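Long-range contacts in Bd3459 (Bdellovibrio bacteriovorus, PDB 5CEC), which probably acts as a serine-type D-Ala-D-Ala carboxypeptidase or endopeptidase of the S13 family in a predatory bacterium, and is bound by an ankyrin-repeat immunity protein: residues I284-G289 and V301-T306; K195-R200 and L425-D430; S111-F116 and K241-R246; I255-Y260 and N288-N293. The protein carries 1 engineered substitution. One frame throughout, in Å; residues are numbered along the deposited sequence.

Contact 1 of 4, residues I284-G289 and V301-T306; sequences IEFHNG and VYNEAT
Asn303 grips the chain that leaves strand 284-285 with both ends of its amide. Its OD1 accepts from His287 N at 2.8 Å in a nearly straight bond (172°), and its ND2 donates a hydrogen bond to Asn288 O at 2.9 Å, reaching it from above the carbonyl plane. ND2 has a second acceptor in Ser72 OG. This clamp extends a short antiparallel beta ladder at the edge of a three-stranded sheet, whose hydrogen-bonded pair is Glu285 with Glu304: Glu285 N to Glu304 O is 2.9 Å, and Glu304 N to Glu285 O is 3.0 Å. Both glutamates lie on one face, where Glu285 forms a salt bridge with Lys65. A water between Asn303 N and Asn288 OD1 gives further polar bridging, and Asn288 ND2 turns to Glu294.

Farther out, the Asn303 amide stacks on the Phe286 ring, the planes only 8° apart; ND2 stands 3.5 Å above the ring, toward its rim. Phe269 also stacks with this ring. Val301 holds CG1 anti to its own nitrogen (chi1 175°), which lays that methyl over one face of the His287 imidazole. On the other sheet face, Ile284 CG1 meets Ala305 CB at 3.8 Å.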
loop_
_atom_site.group_PDB
_atom_site.type_symbol
_atom_site.label_atom_id
_atom_site.label_comp_id
_atom_site.label_asym_id
_atom_site.label_seq_id
_atom_site.Cartn_x
_atom_site.Cartn_y
_atom_site.Cartn_z
ATOM N N ILE A 284 -0.548 -22.670 -6.422
ATOM C CA ILE A 284 -1.155 -21.351 -6.289
ATOM C C ILE A 284 -2.663 -21.442 -6.452
ATOM O O ILE A 284 -3.144 -22.089 -7.369
ATOM C CB ILE A 284 -0.541 -20.361 -7.325
ATOM C CG1 ILE A 284 -1.120 -18.949 -7.167
ATOM C CG2 ILE A 284 -0.690 -20.855 -8.764
ATOM C CD1 ILE A 284 -0.279 -17.866 -7.819
ATOM N N GLU A 285 -3.407 -20.814 -5.541
ATOM C CA GLU A 285 -4.854 -20.858 -5.592
ATOM C C GLU A 285 -5.357 -19.476 -5.251
ATOM O O GLU A 285 -5.239 -19.019 -4.115
ATOM C CB GLU A 285 -5.398 -21.900 -4.642
ATOM C CG GLU A 285 -6.899 -22.042 -4.696
ATOM C CD GLU A 285 -7.439 -23.016 -3.676
ATOM O OE1 GLU A 285 -6.774 -24.037 -3.382
ATOM O OE2 GLU A 285 -8.553 -22.768 -3.184
ATOM N N PHE A 286 -5.892 -18.812 -6.261
ATOM C CA PHE A 286 -6.413 -17.476 -6.129
ATOM C C PHE A 286 -7.940 -17.448 -6.220
ATOM O O PHE A 286 -8.572 -18.274 -6.895
ATOM C CB PHE A 286 -5.851 -16.573 -7.242
ATOM C CG PHE A 286 -4.577 -15.848 -6.875
ATOM C CD1 PHE A 286 -3.558 -16.471 -6.150
ATOM C CD2 PHE A 286 -4.389 -14.532 -7.275
ATOM C CE1 PHE A 286 -2.397 -15.774 -5.831
ATOM C CE2 PHE A 286 -3.218 -13.851 -6.966
ATOM C CZ PHE A 286 -2.229 -14.461 -6.250
ATOM N N HIS A 287 -8.518 -16.468 -5.543
ATOM C CA HIS A 287 -9.920 -16.164 -5.667
ATOM C C HIS A 287 -10.187 -14.698 -5.964
ATOM O O HIS A 287 -11.330 -14.361 -6.280
ATOM C CB HIS A 287 -10.656 -16.567 -4.381
ATOM C CG HIS A 287 -10.355 -17.957 -3.940
ATOM N ND1 HIS A 287 -11.027 -19.037 -4.458
ATOM C CD2 HIS A 287 -9.412 -18.459 -3.108
ATOM C CE1 HIS A 287 -10.534 -20.148 -3.949
ATOM N NE2 HIS A 287 -9.561 -19.824 -3.115
ATOM N N ASN A 288 -9.183 -13.826 -5.829
ATOM C CA ASN A 288 -9.339 -12.432 -6.148
ATOM C C ASN A 288 -7.977 -11.866 -6.480
ATOM O O ASN A 288 -6.960 -12.574 -6.392
ATOM C CB ASN A 288 -10.072 -11.671 -5.024
ATOM C CG ASN A 288 -9.299 -11.624 -3.717
ATOM O OD1 ASN A 288 -8.093 -11.713 -3.672
ATOM N ND2 ASN A 288 -10.026 -11.520 -2.620
ATOM N N GLY A 289 -7.934 -10.603 -6.876
ATOM C CA GLY A 289 -6.692 -9.985 -7.283
ATOM C C GLY A 289 -5.911 -9.341 -6.161
ATOM O O GLY A 289 -4.729 -9.083 -6.296
ATOM N N VAL A 301 -11.264 -17.392 3.249
ATOM C CA VAL A 301 -10.771 -17.841 1.971
ATOM C C VAL A 301 -9.739 -16.801 1.532
ATOM O O VAL A 301 -10.114 -15.651 1.235
ATOM C CB VAL A 301 -11.919 -17.974 0.944
ATOM C CG1 VAL A 301 -11.343 -18.320 -0.422
ATOM C CG2 VAL A 301 -12.963 -19.009 1.385
ATOM N N TYR A 302 -8.451 -17.179 1.547
ATOM C CA TYR A 302 -7.346 -16.274 1.182
ATOM C C TYR A 302 -6.634 -16.843 -0.038
ATOM O O TYR A 302 -6.468 -18.070 -0.161
ATOM C CB TYR A 302 -6.326 -16.141 2.322
ATOM C CG TYR A 302 -6.846 -15.409 3.540
ATOM C CD1 TYR A 302 -6.956 -14.044 3.549
ATOM C CD2 TYR A 302 -7.297 -16.111 4.659
ATOM C CE1 TYR A 302 -7.421 -13.353 4.657
ATOM C CE2 TYR A 302 -7.813 -15.442 5.764
ATOM C CZ TYR A 302 -7.878 -14.053 5.758
ATOM O OH TYR A 302 -8.398 -13.387 6.853
ATOM N N ASN A 303 -6.144 -15.972 -0.913
ATOM C CA ASN A 303 -5.214 -16.415 -1.929
ATOM C C ASN A 303 -4.012 -17.045 -1.219
ATOM O O ASN A 303 -3.495 -16.505 -0.238
ATOM C CB ASN A 303 -4.683 -15.233 -2.733
ATOM C CG ASN A 303 -5.711 -14.575 -3.626
ATOM O OD1 ASN A 303 -6.792 -15.084 -3.881
ATOM N ND2 ASN A 303 -5.358 -13.394 -4.115
ATOM N N GLU A 304 -3.566 -18.187 -1.737
ATOM C CA GLU A 304 -2.386 -18.859 -1.212
ATOM C C GLU A 304 -1.472 -19.260 -2.338
ATOM O O GLU A 304 -1.929 -19.557 -3.441
ATOM C CB GLU A 304 -2.752 -20.101 -0.392
ATOM C CG GLU A 304 -3.651 -19.823 0.807
ATOM C CD GLU A 304 -3.668 -20.962 1.798
ATOM O OE1 GLU A 304 -3.195 -22.041 1.455
ATOM O OE2 GLU A 304 -4.231 -20.809 2.888
ATOM N N ALA A 305 -0.181 -19.279 -2.041
ATOM C CA ALA A 305 0.798 -19.827 -2.986
ATOM C C ALA A 305 2.057 -20.192 -2.250
ATOM O O ALA A 305 2.236 -19.861 -1.060
ATOM C CB ALA A 305 1.137 -18.823 -4.085
ATOM N N THR A 306 2.950 -20.876 -2.956
ATOM C CA THR A 306 4.238 -21.219 -2.391
ATOM C C THR A 306 5.206 -20.043 -2.483
ATOM O O THR A 306 5.106 -19.194 -3.361
ATOM C CB THR A 306 4.842 -22.456 -3.074
ATOM O OG1 THR A 306 5.240 -22.112 -4.399
ATOM C CG2 THR A 306 3.859 -23.651 -3.107
HETATM O O HOH W 1 -5.063 -22.596 -0.992
HETATM O O HOH W 2 -6.839 -20.423 -1.558
HETATM O O HOH W 3 -7.486 -13.456 -1.370
#

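Contact 2 of 4, residues K195-R200 and L425-D430; sequences KTKAAR and LPLPFD
Leu425 and Leu427 project from the loop between helix 394-411 and strand 436-437 onto the C-terminal part of helix 188-200, and the contact they make is mainly apolar. Leu425 CD2 settles 3.6 Å from Lys197 O and 3.9 Å from Lys197 CB. Leu427 divides its branches: CD1 comes to 3.7 Å from Ala198 CA, against the helix backbone itself, while CD2 lies 4.0 Å from Lys197 CB, the two side chains crossing at a slant. The small Ala198 side chain admits an aromatic neighbour too, its CB sitting in the ring plane of Phe429 at the CE1 edge, 3.9 Å away. Phe429 CG is placed between its backbone N and carbonyl carbon (chi1 53°), which turns the ring edge to the helix; Phe429 also stacks on Phe123.

A second kind of interaction sets methyls against charged groups. The Arg200 side chain, bent at chi3 (60°), brings one guanidinium face over Leu425 CD2, which stands 3.7 Å off that plane and toward its rim. Lys197, extended until chi4, carries NZ past Leu425 CD1 at 4.0 Å, and its side chain ends about 4 Å from a bound sulfate.

Between the two segments the contact therefore rests on methyls fitted against the helix surface, without polar bonds; the loop has further holds in Pro426 on helix 240-250 and an Asp430-Arg89 salt bridge.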
loop_
_atom_site.group_PDB
_atom_site.type_symbol
_atom_site.label_atom_id
_atom_site.label_comp_id
_atom_site.label_asym_id
_atom_site.label_seq_id
_atom_site.Cartn_x
_atom_site.Cartn_y
_atom_site.Cartn_z
ATOM N N LYS A 195 -4.687 19.275 -8.757
ATOM C CA LYS A 195 -4.204 20.191 -9.780
ATOM C C LYS A 195 -2.718 20.470 -9.581
ATOM O O LYS A 195 -1.966 20.566 -10.561
ATOM C CB LYS A 195 -5.023 21.496 -9.773
ATOM C CG LYS A 195 -4.559 22.557 -10.766
ATOM C CD LYS A 195 -5.535 23.713 -10.835
ATOM C CE LYS A 195 -5.113 24.726 -11.891
ATOM N NZ LYS A 195 -3.845 25.414 -11.547
ATOM N N THR A 196 -2.291 20.584 -8.321
ATOM C CA THR A 196 -0.888 20.800 -8.009
ATOM C C THR A 196 -0.029 19.600 -8.378
ATOM O O THR A 196 1.037 19.768 -8.942
ATOM C CB THR A 196 -0.719 21.138 -6.523
ATOM O OG1 THR A 196 -1.425 22.356 -6.258
ATOM C CG2 THR A 196 0.743 21.311 -6.143
ATOM N N LYS A 197 -0.504 18.393 -8.059
ATOM C CA LYS A 197 0.173 17.162 -8.499
ATOM C C LYS A 197 0.241 17.089 -10.011
ATOM O O LYS A 197 1.294 16.761 -10.571
ATOM C CB LYS A 197 -0.536 15.922 -7.961
ATOM C CG LYS A 197 -0.360 15.713 -6.478
ATOM C CD LYS A 197 -1.239 14.599 -5.979
ATOM C CE LYS A 197 -1.181 14.495 -4.461
ATOM N NZ LYS A 197 0.060 13.813 -4.006
ATOM N N ALA A 198 -0.874 17.385 -10.672
ATOM C CA ALA A 198 -0.900 17.339 -12.136
ATOM C C ALA A 198 0.128 18.273 -12.769
ATOM O O ALA A 198 0.814 17.923 -13.723
ATOM C CB ALA A 198 -2.291 17.671 -12.645
ATOM N N ALA A 199 0.219 19.481 -12.242
ATOM C CA ALA A 199 1.215 20.421 -12.711
ATOM C C ALA A 199 2.664 19.908 -12.562
ATOM O O ALA A 199 3.512 20.160 -13.430
ATOM C CB ALA A 199 1.048 21.722 -11.969
ATOM N N ARG A 200 2.945 19.163 -11.495
ATOM C CA ARG A 200 4.272 18.574 -11.313
ATOM C C ARG A 200 4.665 17.550 -12.393
ATOM O O ARG A 200 5.837 17.339 -12.632
ATOM C CB ARG A 200 4.418 17.952 -9.925
ATOM C CG ARG A 200 4.435 18.975 -8.802
ATOM C CD ARG A 200 4.386 18.326 -7.435
ATOM N NE ARG A 200 5.533 17.451 -7.227
ATOM C CZ ARG A 200 5.598 16.481 -6.313
ATOM N NH1 ARG A 200 4.574 16.232 -5.489
ATOM N NH2 ARG A 200 6.701 15.738 -6.230
ATOM N N LEU A 425 5.262 10.106 -9.225
ATOM C CA LEU A 425 4.009 10.653 -8.763
ATOM C C LEU A 425 2.902 10.090 -9.643
ATOM O O LEU A 425 2.458 10.734 -10.587
ATOM C CB LEU A 425 4.055 12.175 -8.828
ATOM C CG LEU A 425 2.888 12.926 -8.206
ATOM C CD1 LEU A 425 2.773 12.620 -6.714
ATOM C CD2 LEU A 425 3.084 14.438 -8.436
ATOM N N PRO A 426 2.419 8.875 -9.308
ATOM C CA PRO A 426 1.476 8.227 -10.200
ATOM C C PRO A 426 0.070 8.813 -10.038
ATOM O O PRO A 426 -0.476 8.822 -8.925
ATOM C CB PRO A 426 1.579 6.752 -9.794
ATOM C CG PRO A 426 2.013 6.787 -8.369
ATOM C CD PRO A 426 2.867 7.992 -8.234
ATOM N N LEU A 427 -0.479 9.364 -11.115
ATOM C CA LEU A 427 -1.853 9.845 -11.172
ATOM C C LEU A 427 -2.632 8.972 -12.145
ATOM O O LEU A 427 -2.036 8.204 -12.919
ATOM C CB LEU A 427 -1.883 11.315 -11.647
ATOM C CG LEU A 427 -1.094 12.300 -10.798
ATOM C CD1 LEU A 427 -1.285 13.715 -11.336
ATOM C CD2 LEU A 427 -1.420 12.245 -9.332
ATOM N N PRO A 428 -3.966 9.100 -12.162
ATOM C CA PRO A 428 -4.757 8.284 -13.074
ATOM C C PRO A 428 -4.648 8.696 -14.528
ATOM O O PRO A 428 -5.101 7.966 -15.398
ATOM C CB PRO A 428 -6.211 8.463 -12.570
ATOM C CG PRO A 428 -6.064 8.942 -11.145
ATOM C CD PRO A 428 -4.819 9.792 -11.174
ATOM N N PHE A 429 -4.029 9.849 -14.771
ATOM C CA PHE A 429 -3.896 10.459 -16.092
ATOM C C PHE A 429 -2.477 11.009 -16.213
ATOM O O PHE A 429 -1.792 11.219 -15.189
ATOM C CB PHE A 429 -4.954 11.566 -16.288
ATOM C CG PHE A 429 -4.965 12.591 -15.189
ATOM C CD1 PHE A 429 -4.127 13.692 -15.233
ATOM C CD2 PHE A 429 -5.825 12.458 -14.104
ATOM C CE1 PHE A 429 -4.127 14.601 -14.216
ATOM C CE2 PHE A 429 -5.836 13.388 -13.082
ATOM C CZ PHE A 429 -4.979 14.458 -13.147
ATOM N N ASP A 430 -2.058 11.306 -17.441
ATOM C CA ASP A 430 -0.788 11.994 -17.666
ATOM C C ASP A 430 -0.955 12.976 -18.820
ATOM O O ASP A 430 -2.072 13.244 -19.231
ATOM C CB ASP A 430 0.363 10.994 -17.833
ATOM C CG ASP A 430 0.351 10.278 -19.177
ATOM O OD1 ASP A 430 -0.608 10.443 -19.964
ATOM O OD2 ASP A 430 1.330 9.544 -19.467
#

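Contact 3 of 4, residues S111-F116 and K241-R246; sequences SRDPLF and KTILKR. With SO4 (sulfate ion), chain D.
Ile243 has chi1 of -65°, which sets CG2 anti to its backbone N and CG1 anti to the carbonyl carbon and points the two branches at different residues of the 111-116 loop. CG2 meets Pro114 CG at 4.1 Å, the two side chains crossing at about a right angle, and CG1 lies 4.4 Å from Leu115 CD2. One turn later, Arg246 CG, anti to the backbone N (chi1 -177°), lies 4.2 Å from the same Leu115 CD2, and the bend at chi2 turns the rest of the chain.

The loop is shaped by an Asx turn, in which Asp113 OD1 accepts from Leu115 N at 2.9 Å on the anti side, tilted out of the carboxylate plane. Arg246 presents the edge of its guanidinium to a sulfate, probably from the crystallisation liquor: NH1 donates to O2 at 3.0 Å in an almost linear bond (178°), and NH2 to O3 at 2.9 Å. A salt bridge from NE to Glu152 helps fix this group's rotation.

Buried near the chain's centre, the contact joins the link between strand 104-109 and helix 118-130 to helix 240-250, while Ile255 and Leu259 of helix 253-262 pack against its apolar residues.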
loop_
_atom_site.group_PDB
_atom_site.type_symbol
_atom_site.label_atom_id
_atom_site.label_comp_id
_atom_site.label_asym_id
_atom_site.label_seq_id
_atom_site.Cartn_x
_atom_site.Cartn_y
_atom_site.Cartn_z
ATOM N N SER A 111 -13.946 1.692 -20.842
ATOM C CA SER A 111 -12.779 0.894 -21.105
ATOM C C SER A 111 -12.430 -0.077 -19.963
ATOM O O SER A 111 -11.392 -0.726 -20.019
ATOM C CB SER A 111 -11.565 1.802 -21.338
ATOM O OG SER A 111 -11.317 2.586 -20.190
ATOM N N ARG A 112 -13.236 -0.089 -18.896
ATOM C CA ARG A 112 -12.917 -0.809 -17.656
ATOM C C ARG A 112 -11.644 -0.303 -16.985
ATOM O O ARG A 112 -11.001 -0.991 -16.205
ATOM C CB ARG A 112 -12.868 -2.324 -17.865
ATOM C CG ARG A 112 -14.114 -2.869 -18.542
ATOM C CD ARG A 112 -14.243 -4.386 -18.375
ATOM N NE ARG A 112 -14.602 -4.743 -17.003
ATOM C CZ ARG A 112 -15.828 -4.715 -16.495
ATOM N NH1 ARG A 112 -16.883 -4.373 -17.253
ATOM N NH2 ARG A 112 -15.993 -5.040 -15.213
ATOM N N ASP A 113 -11.338 0.979 -17.214
ATOM C CA ASP A 113 -10.239 1.657 -16.492
ATOM C C ASP A 113 -10.477 1.371 -14.998
ATOM O O ASP A 113 -11.534 1.725 -14.467
ATOM C CB ASP A 113 -10.294 3.161 -16.825
ATOM C CG ASP A 113 -9.233 3.988 -16.153
ATOM O OD1 ASP A 113 -8.616 3.572 -15.153
ATOM O OD2 ASP A 113 -9.030 5.106 -16.672
ATOM N N PRO A 114 -9.476 0.796 -14.315
ATOM C CA PRO A 114 -9.619 0.394 -12.902
ATOM C C PRO A 114 -9.190 1.445 -11.911
ATOM O O PRO A 114 -9.066 1.156 -10.728
ATOM C CB PRO A 114 -8.700 -0.832 -12.807
ATOM C CG PRO A 114 -7.594 -0.475 -13.725
ATOM C CD PRO A 114 -8.234 0.258 -14.888
ATOM N N LEU A 115 -8.972 2.667 -12.394
ATOM C CA LEU A 115 -8.612 3.796 -11.539
ATOM C C LEU A 115 -9.401 5.026 -11.925
ATOM O O LEU A 115 -8.866 6.124 -11.983
ATOM C CB LEU A 115 -7.092 4.015 -11.584
ATOM C CG LEU A 115 -6.466 5.038 -10.650
ATOM C CD1 LEU A 115 -7.046 4.923 -9.256
ATOM C CD2 LEU A 115 -4.945 4.942 -10.646
ATOM N N PHE A 116 -10.697 4.834 -12.123
ATOM C CA PHE A 116 -11.586 5.904 -12.576
ATOM C C PHE A 116 -12.500 6.224 -11.407
ATOM O O PHE A 116 -13.492 5.532 -11.164
ATOM C CB PHE A 116 -12.350 5.521 -13.845
ATOM C CG PHE A 116 -12.778 6.681 -14.676
ATOM C CD1 PHE A 116 -13.460 7.744 -14.124
ATOM C CD2 PHE A 116 -12.485 6.740 -16.022
ATOM C CE1 PHE A 116 -13.862 8.822 -14.887
ATOM C CE2 PHE A 116 -12.893 7.831 -16.804
ATOM C CZ PHE A 116 -13.563 8.862 -16.224
ATOM N N LYS A 241 1.609 0.777 -16.355
ATOM C CA LYS A 241 2.695 0.780 -15.373
ATOM C C LYS A 241 2.399 1.770 -14.224
ATOM O O LYS A 241 2.740 1.499 -13.086
ATOM C CB LYS A 241 4.057 1.065 -16.033
ATOM C CG LYS A 241 4.156 2.444 -16.675
ATOM C CD LYS A 241 5.438 2.768 -17.406
ATOM C CE LYS A 241 5.326 4.182 -17.942
ATOM N NZ LYS A 241 6.592 4.742 -18.458
ATOM N N THR A 242 1.858 2.940 -14.569
ATOM C CA THR A 242 1.520 3.973 -13.589
ATOM C C THR A 242 0.381 3.512 -12.658
ATOM O O THR A 242 0.400 3.743 -11.439
ATOM C CB THR A 242 1.162 5.279 -14.290
ATOM O OG1 THR A 242 2.254 5.648 -15.128
ATOM C CG2 THR A 242 0.794 6.388 -13.316
ATOM N N ILE A 243 -0.639 2.941 -13.258
ATOM C CA ILE A 243 -1.770 2.389 -12.493
ATOM C C ILE A 243 -1.271 1.324 -11.510
ATOM O O ILE A 243 -1.661 1.287 -10.329
ATOM C CB ILE A 243 -2.857 1.828 -13.440
ATOM C CG1 ILE A 243 -3.457 2.982 -14.261
ATOM C CG2 ILE A 243 -3.932 1.047 -12.639
ATOM C CD1 ILE A 243 -4.331 2.492 -15.392
ATOM N N LEU A 244 -0.402 0.452 -12.012
ATOM C CA LEU A 244 0.207 -0.593 -11.180
ATOM C C LEU A 244 1.077 -0.018 -10.063
ATOM O O LEU A 244 0.998 -0.450 -8.914
ATOM C CB LEU A 244 1.021 -1.573 -12.034
ATOM C CG LEU A 244 0.187 -2.395 -13.011
ATOM C CD1 LEU A 244 1.091 -3.059 -14.020
ATOM C CD2 LEU A 244 -0.677 -3.440 -12.341
ATOM N N LYS A 245 1.873 1.002 -10.403
ATOM C CA LYS A 245 2.689 1.681 -9.391
ATOM C C LYS A 245 1.803 2.235 -8.269
ATOM O O LYS A 245 2.110 2.048 -7.081
ATOM C CB LYS A 245 3.502 2.814 -10.019
ATOM C CG LYS A 245 4.458 3.523 -9.083
ATOM C CD LYS A 245 5.736 2.774 -8.844
ATOM C CE LYS A 245 6.574 3.467 -7.775
ATOM N NZ LYS A 245 7.912 2.853 -7.568
ATOM N N ARG A 246 0.722 2.924 -8.646
ATOM C CA ARG A 246 -0.202 3.460 -7.628
ATOM C C ARG A 246 -0.756 2.307 -6.773
ATOM O O ARG A 246 -0.756 2.373 -5.538
ATOM C CB ARG A 246 -1.321 4.225 -8.286
ATOM C CG ARG A 246 -2.292 4.875 -7.330
ATOM C CD ARG A 246 -1.636 5.879 -6.401
ATOM N NE ARG A 246 -2.623 6.764 -5.791
ATOM C CZ ARG A 246 -2.385 7.549 -4.748
ATOM N NH1 ARG A 246 -1.243 7.497 -4.063
ATOM N NH2 ARG A 246 -3.338 8.363 -4.363
HETATM S S SO4 D . -1.927 10.153 -1.373
HETATM O O1 SO4 D . -1.463 11.282 -0.533
HETATM O O2 SO4 D . -0.788 9.259 -1.698
HETATM O O3 SO4 D . -2.623 10.603 -2.601
HETATM O O4 SO4 D . -2.859 9.333 -0.549
#

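Contact 4 of 4, residues I255-Y260 and N288-N293; sequences IADNLY and NGSGNN
Tyr260 lays one ring face flat on the backbone at Asn288 and Gly289, the dense part of the contact. The carbonyl carbon of Asn288 stands 3.5 Å above the ring centre, and Gly289 N lies 3.5 Å from Tyr260 CG. Chi1 of -178° swings the ring beneath that peptide, while Tyr260 OH bonds to Thr266. Alongside, Gly289 CA approaches Tyr260 CB to 3.6 Å, with Gly289 O at the same distance from Ala256 CB. A water here accepts from Gly289 N at 3.0 Å, sharing the N-H that bonds only weakly to Asp257 OD1.

Asp257 supplies the polar grip: its OD1 accepts from Ser290 OG at 3.0 Å on the syn side, tilted out of the carboxylate plane, and weakly from Ser290 N. The loop closes on itself through an Asx motif, Asn288 OD1 receiving Gly291 N at 2.9 Å. Ser290 O takes a bond from Lys73, the lysine of an apparent SxxK motif as in penicillin-binding enzymes of this clan, which places the turn beside the probable catalytic centre.

Toward Asn292 water takes over: one molecule donates to Asp257 OD2 at 2.7 Å and accepts from Asn292 ND2, OD2 being held as well by Thr161.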
loop_
_atom_site.group_PDB
_atom_site.type_symbol
_atom_site.label_atom_id
_atom_site.label_comp_id
_atom_site.label_asym_id
_atom_site.label_seq_id
_atom_site.Cartn_x
_atom_site.Cartn_y
_atom_site.Cartn_z
ATOM N N ILE A 255 -8.137 -1.397 -7.230
ATOM C CA ILE A 255 -7.437 -1.531 -8.506
ATOM C C ILE A 255 -7.140 -3.012 -8.785
ATOM O O ILE A 255 -7.342 -3.510 -9.900
ATOM C CB ILE A 255 -6.142 -0.701 -8.583
ATOM C CG1 ILE A 255 -6.417 0.793 -8.343
ATOM C CG2 ILE A 255 -5.428 -0.879 -9.912
ATOM C CD1 ILE A 255 -5.166 1.637 -8.182
ATOM N N ALA A 256 -6.621 -3.699 -7.768
ATOM C CA ALA A 256 -6.176 -5.087 -7.976
ATOM C C ALA A 256 -7.366 -5.980 -8.339
ATOM O O ALA A 256 -7.258 -6.829 -9.243
ATOM C CB ALA A 256 -5.492 -5.608 -6.725
ATOM N N ASP A 257 -8.461 -5.852 -7.602
ATOM C CA ASP A 257 -9.617 -6.716 -7.831
ATOM C C ASP A 257 -10.232 -6.443 -9.200
ATOM O O ASP A 257 -10.614 -7.363 -9.906
ATOM C CB ASP A 257 -10.647 -6.588 -6.694
ATOM C CG ASP A 257 -10.168 -7.215 -5.417
ATOM O OD1 ASP A 257 -9.522 -8.286 -5.495
ATOM O OD2 ASP A 257 -10.480 -6.683 -4.341
ATOM N N ASN A 258 -10.269 -5.171 -9.612
ATOM C CA ASN A 258 -10.815 -4.864 -10.902
ATOM C C ASN A 258 -9.934 -5.314 -12.058
ATOM O O ASN A 258 -10.458 -5.731 -13.067
ATOM C CB ASN A 258 -11.223 -3.387 -11.006
ATOM C CG ASN A 258 -12.586 -3.157 -10.393
ATOM O OD1 ASN A 258 -13.596 -3.466 -11.023
ATOM N ND2 ASN A 258 -12.619 -2.728 -9.131
ATOM N N LEU A 259 -8.615 -5.219 -11.900
ATOM C CA LEU A 259 -7.736 -5.769 -12.925
ATOM C C LEU A 259 -8.002 -7.273 -13.073
ATOM O O LEU A 259 -8.094 -7.776 -14.180
ATOM C CB LEU A 259 -6.272 -5.525 -12.607
ATOM C CG LEU A 259 -5.750 -4.117 -12.878
ATOM C CD1 LEU A 259 -4.394 -3.932 -12.274
ATOM C CD2 LEU A 259 -5.733 -3.790 -14.375
ATOM N N TYR A 260 -8.088 -7.989 -11.947
ATOM C CA TYR A 260 -8.280 -9.446 -11.962
ATOM C C TYR A 260 -9.588 -9.808 -12.620
ATOM O O TYR A 260 -9.640 -10.728 -13.454
ATOM C CB TYR A 260 -8.195 -9.922 -10.534
ATOM C CG TYR A 260 -8.303 -11.377 -10.240
ATOM C CD1 TYR A 260 -9.535 -11.956 -9.950
ATOM C CD2 TYR A 260 -7.175 -12.173 -10.169
ATOM C CE1 TYR A 260 -9.637 -13.285 -9.592
ATOM C CE2 TYR A 260 -7.270 -13.524 -9.836
ATOM C CZ TYR A 260 -8.492 -14.070 -9.550
ATOM O OH TYR A 260 -8.534 -15.384 -9.188
ATOM N N ASN A 288 -9.183 -13.826 -5.829
ATOM C CA ASN A 288 -9.339 -12.432 -6.148
ATOM C C ASN A 288 -7.977 -11.866 -6.480
ATOM O O ASN A 288 -6.960 -12.574 -6.392
ATOM C CB ASN A 288 -10.072 -11.671 -5.024
ATOM C CG ASN A 288 -9.299 -11.624 -3.717
ATOM O OD1 ASN A 288 -8.093 -11.713 -3.672
ATOM N ND2 ASN A 288 -10.026 -11.520 -2.620
ATOM N N GLY A 289 -7.934 -10.603 -6.876
ATOM C CA GLY A 289 -6.692 -9.985 -7.283
ATOM C C GLY A 289 -5.911 -9.341 -6.161
ATOM O O GLY A 289 -4.729 -9.083 -6.296
ATOM N N SER A 290 -6.591 -9.067 -5.048
ATOM C CA SER A 290 -6.044 -8.242 -3.987
ATOM C C SER A 290 -5.344 -8.984 -2.867
ATOM O O SER A 290 -4.470 -8.408 -2.202
ATOM C CB SER A 290 -7.141 -7.357 -3.401
ATOM O OG SER A 290 -8.134 -8.154 -2.842
ATOM N N GLY A 291 -5.800 -10.216 -2.580
ATOM C CA GLY A 291 -5.292 -10.980 -1.446
ATOM C C GLY A 291 -6.097 -10.991 -0.162
ATOM O O GLY A 291 -5.768 -11.722 0.783
ATOM N N ASN A 292 -7.164 -10.223 -0.117
ATOM C CA ASN A 292 -7.865 -10.124 1.161
ATOM C C ASN A 292 -8.878 -11.280 1.286
ATOM O O ASN A 292 -9.033 -12.117 0.399
ATOM C CB ASN A 292 -8.489 -8.755 1.361
ATOM C CG ASN A 292 -9.601 -8.493 0.406
ATOM O OD1 ASN A 292 -9.844 -9.288 -0.483
ATOM N ND2 ASN A 292 -10.336 -7.425 0.623
ATOM N N ASN A 293 -9.507 -11.362 2.428
ATOM C CA ASN A 293 -10.410 -12.449 2.737
ATOM C C ASN A 293 -11.687 -12.397 1.925
ATOM O O ASN A 293 -12.425 -11.429 2.018
ATOM C CB ASN A 293 -10.735 -12.394 4.211
ATOM C CG ASN A 293 -11.449 -13.631 4.711
ATOM O OD1 ASN A 293 -11.735 -14.572 3.959
ATOM N ND2 ASN A 293 -11.756 -13.628 5.995
HETATM O O HOH W 4 -11.808 -7.280 -2.106
HETATM O O HOH W 5 -10.712 -9.837 -7.691
#

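Contacts 1 and 4 share Asn288 and Gly289, and their centres lie 10 Å apart; Phe286 CB meets Tyr260 OH at 3.5 Å. Both lie by the apparent SxxK site: Asn303 ND2 bonds to Ser72, between the motif's Ser70 and Lys73, while Ser290 O accepts from Lys73 NZ. Contact 3 lies 13 Å from contact 4, centre to centre, and is joined to it by Ile243 CG2 and Ile255 CG2 at 3.7 Å. Contact 2 is also 13 Å from contact 3, Leu427 O touching Thr242 CG2 at 3.4 Å, and Lys197 and Arg246 both approach the same sulfate. Contacts 1 and 2 sit on opposite sides of the chain's centre, 33 Å apart between their centres.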